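Local coordinates for xyloglucan-specific endo-beta-1,4-glucanase (Uncultured bacterium, PDB 4W88), which hydrolyses internal beta-1,4-glucan linkages in the backbone of xyloglucan, as a plant cell-wall-degrading enzyme of glycoside hydrolase family 5, at residues A[112-117]-A[165-170]. The protein carries 1 engineered substitution. Numbering follows the deposited sequence.
Sequences TDPNNE and AERKLI
Leu169 pushes its two methyl groups from helix 164-182 into the loop that leads to helix 117-134, and Thr112, Pro114 and Glu117 close around them. Its CB points at the loop, and with CG anti to the backbone N (chi1 170°) the branched end is carried outward. There the two methyls part: CD2 lies against the backbone of Thr112, 3.6 Å from Thr112 C, and also touches the CA of Pro114, whereas CD1 meets the aliphatic stem of Glu117, 3.7 Å from Glu117 CG. Leucine suits this place because its fork serves both ends of the turn. Glutamate suits position 117, which is partly exposed, because its methylenes cover CD1 while the extended chain takes the carboxylate on past Leu169. One turn back along the helix, Pro114 CG rests on the small CB of Ala165 at 3.8 Å, the proline ring giving the loop an apolar face.

The polar link lies between Thr112 and Glu166, whose side chains cross at about a right angle. Threonine's two branches divide the work: CG2 packs on CD1 of Ile170, while OG1, set between the backbone N and the carbonyl carbon (chi1 52°), donates to Glu166 OE2 over 2.8 Å, arriving on the anti side and 31° out of the carboxylate plane. The same OE2 is bonded to Tyr198 OH, and OE1 accepts from the backbone N-H of Thr163. An alanine in place of Glu166 would probably leave all three groups without this partner. In this TIM barrel the contact thus joins the loop after strand 97-101 to the start of helix 164-182, pairing apolar contact around Leu169 with a buried carboxylate whose negative charge is probably stabilised by hydrogen bonds at both oxygens.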
loop_
_atom_site.group_PDB
_atom_site.type_symbol
_atom_site.label_atom_id
_atom_site.label_comp_id
_atom_site.label_asym_id
_atom_site.label_seq_id
_atom_site.Cartn_x
_atom_site.Cartn_y
_atom_site.Cartn_z
ATOM N N THR A 112 13.925 -7.679 -9.025
ATOM C CA THR A 112 14.739 -8.201 -7.907
ATOM C C THR A 112 15.751 -9.286 -8.303
ATOM O O THR A 112 15.617 -10.415 -7.921
ATOM C CB THR A 112 13.813 -8.719 -6.794
ATOM O OG1 THR A 112 12.876 -9.611 -7.341
ATOM C CG2 THR A 112 13.140 -7.558 -6.139
ATOM N N ASP A 113 16.713 -8.919 -9.133
ATOM C CA ASP A 113 17.815 -9.776 -9.455
ATOM C C ASP A 113 18.875 -9.601 -8.408
ATOM O O ASP A 113 19.459 -8.530 -8.263
ATOM C CB ASP A 113 18.324 -9.429 -10.846
ATOM C CG ASP A 113 19.529 -10.231 -11.249
ATOM O OD1 ASP A 113 20.104 -11.032 -10.437
ATOM O OD2 ASP A 113 19.903 -10.023 -12.407
ATOM N N PRO A 114 19.168 -10.672 -7.656
ATOM C CA PRO A 114 20.157 -10.500 -6.564
ATOM C C PRO A 114 21.547 -10.066 -7.056
ATOM O O PRO A 114 22.309 -9.440 -6.331
ATOM C CB PRO A 114 20.224 -11.923 -5.959
ATOM C CG PRO A 114 18.884 -12.482 -6.241
ATOM C CD PRO A 114 18.578 -12.017 -7.635
ATOM N N ASN A 115 21.854 -10.333 -8.310
ATOM C CA ASN A 115 23.135 -9.901 -8.847
ATOM C C ASN A 115 23.212 -8.442 -9.114
ATOM O O ASN A 115 24.298 -7.964 -9.380
ATOM C CB ASN A 115 23.463 -10.624 -10.131
ATOM C CG ASN A 115 23.641 -12.084 -9.906
ATOM O OD1 ASN A 115 24.105 -12.537 -8.845
ATOM N ND2 ASN A 115 23.239 -12.840 -10.861
ATOM N N ASN A 116 22.093 -7.751 -9.034
ATOM C CA ASN A 116 22.048 -6.315 -9.286
ATOM C C ASN A 116 21.784 -5.509 -8.031
ATOM O O ASN A 116 21.212 -4.398 -8.113
ATOM C CB ASN A 116 20.976 -6.020 -10.307
ATOM C CG ASN A 116 21.137 -4.716 -10.946
ATOM O OD1 ASN A 116 22.282 -4.188 -11.107
ATOM N ND2 ASN A 116 19.983 -4.142 -11.388
ATOM N N GLU A 117 22.198 -6.045 -6.885
ATOM C CA GLU A 117 21.806 -5.440 -5.609
ATOM C C GLU A 117 22.253 -3.972 -5.483
ATOM O O GLU A 117 21.460 -3.118 -5.039
ATOM C CB GLU A 117 22.340 -6.263 -4.473
ATOM C CG GLU A 117 22.131 -5.655 -3.106
ATOM C CD GLU A 117 22.550 -6.565 -1.990
ATOM O OE1 GLU A 117 23.120 -6.090 -1.077
ATOM O OE2 GLU A 117 22.262 -7.742 -1.962
ATOM N N ALA A 165 17.282 -16.158 -2.280
ATOM C CA ALA A 165 18.218 -15.050 -2.593
ATOM C C ALA A 165 17.481 -13.693 -2.776
ATOM O O ALA A 165 17.964 -12.630 -2.407
ATOM C CB ALA A 165 19.070 -15.382 -3.811
ATOM N N GLU A 166 16.310 -13.758 -3.384
ATOM C CA GLU A 166 15.495 -12.567 -3.581
ATOM C C GLU A 166 15.058 -11.989 -2.236
ATOM O O GLU A 166 15.007 -10.771 -2.049
ATOM C CB GLU A 166 14.294 -12.885 -4.447
ATOM C CG GLU A 166 14.571 -12.937 -5.959
ATOM C CD GLU A 166 13.341 -13.291 -6.759
ATOM O OE1 GLU A 166 12.790 -14.396 -6.466
ATOM O OE2 GLU A 166 12.891 -12.444 -7.587
ATOM N N ARG A 167 14.669 -12.855 -1.313
ATOM C CA ARG A 167 14.267 -12.394 -0.024
ATOM C C ARG A 167 15.429 -11.744 0.746
ATOM O O ARG A 167 15.181 -10.774 1.452
ATOM C CB ARG A 167 13.589 -13.485 0.772
ATOM C CG ARG A 167 12.265 -13.881 0.160
ATOM C CD ARG A 167 11.470 -14.776 1.073
ATOM N NE ARG A 167 12.029 -16.081 1.274
ATOM C CZ ARG A 167 11.778 -17.180 0.544
ATOM N NH1 ARG A 167 11.036 -17.137 -0.507
ATOM N NH2 ARG A 167 12.344 -18.322 0.889
ATOM N N LYS A 168 16.662 -12.256 0.605
ATOM C CA LYS A 168 17.852 -11.544 1.124
ATOM C C LYS A 168 17.977 -10.130 0.529
ATOM O O LYS A 168 18.278 -9.177 1.253
ATOM C CB LYS A 168 19.194 -12.354 1.002
ATOM C CG LYS A 168 19.289 -13.698 1.718
ATOM C CD LYS A 168 20.740 -14.280 1.693
ATOM C CE LYS A 168 21.073 -15.089 0.423
ATOM N NZ LYS A 168 20.739 -16.564 0.421
ATOM N N LEU A 169 17.771 -10.010 -0.794
ATOM C CA LEU A 169 17.823 -8.722 -1.484
ATOM C C LEU A 169 16.747 -7.785 -0.945
ATOM O O LEU A 169 17.009 -6.599 -0.744
ATOM C CB LEU A 169 17.668 -8.925 -2.993
ATOM C CG LEU A 169 17.474 -7.681 -3.849
ATOM C CD1 LEU A 169 18.715 -6.766 -3.766
ATOM C CD2 LEU A 169 17.218 -8.044 -5.289
ATOM N N ILE A 170 15.557 -8.302 -0.674
ATOM C CA ILE A 170 14.469 -7.456 -0.122
ATOM C C ILE A 170 14.919 -6.884 1.214
ATOM O O ILE A 170 14.753 -5.691 1.498
ATOM C CB ILE A 170 13.183 -8.214 0.051
ATOM C CG1 ILE A 170 12.619 -8.547 -1.354
ATOM C CG2 ILE A 170 12.189 -7.352 0.861
ATOM C CD1 ILE A 170 12.385 -7.434 -2.373
#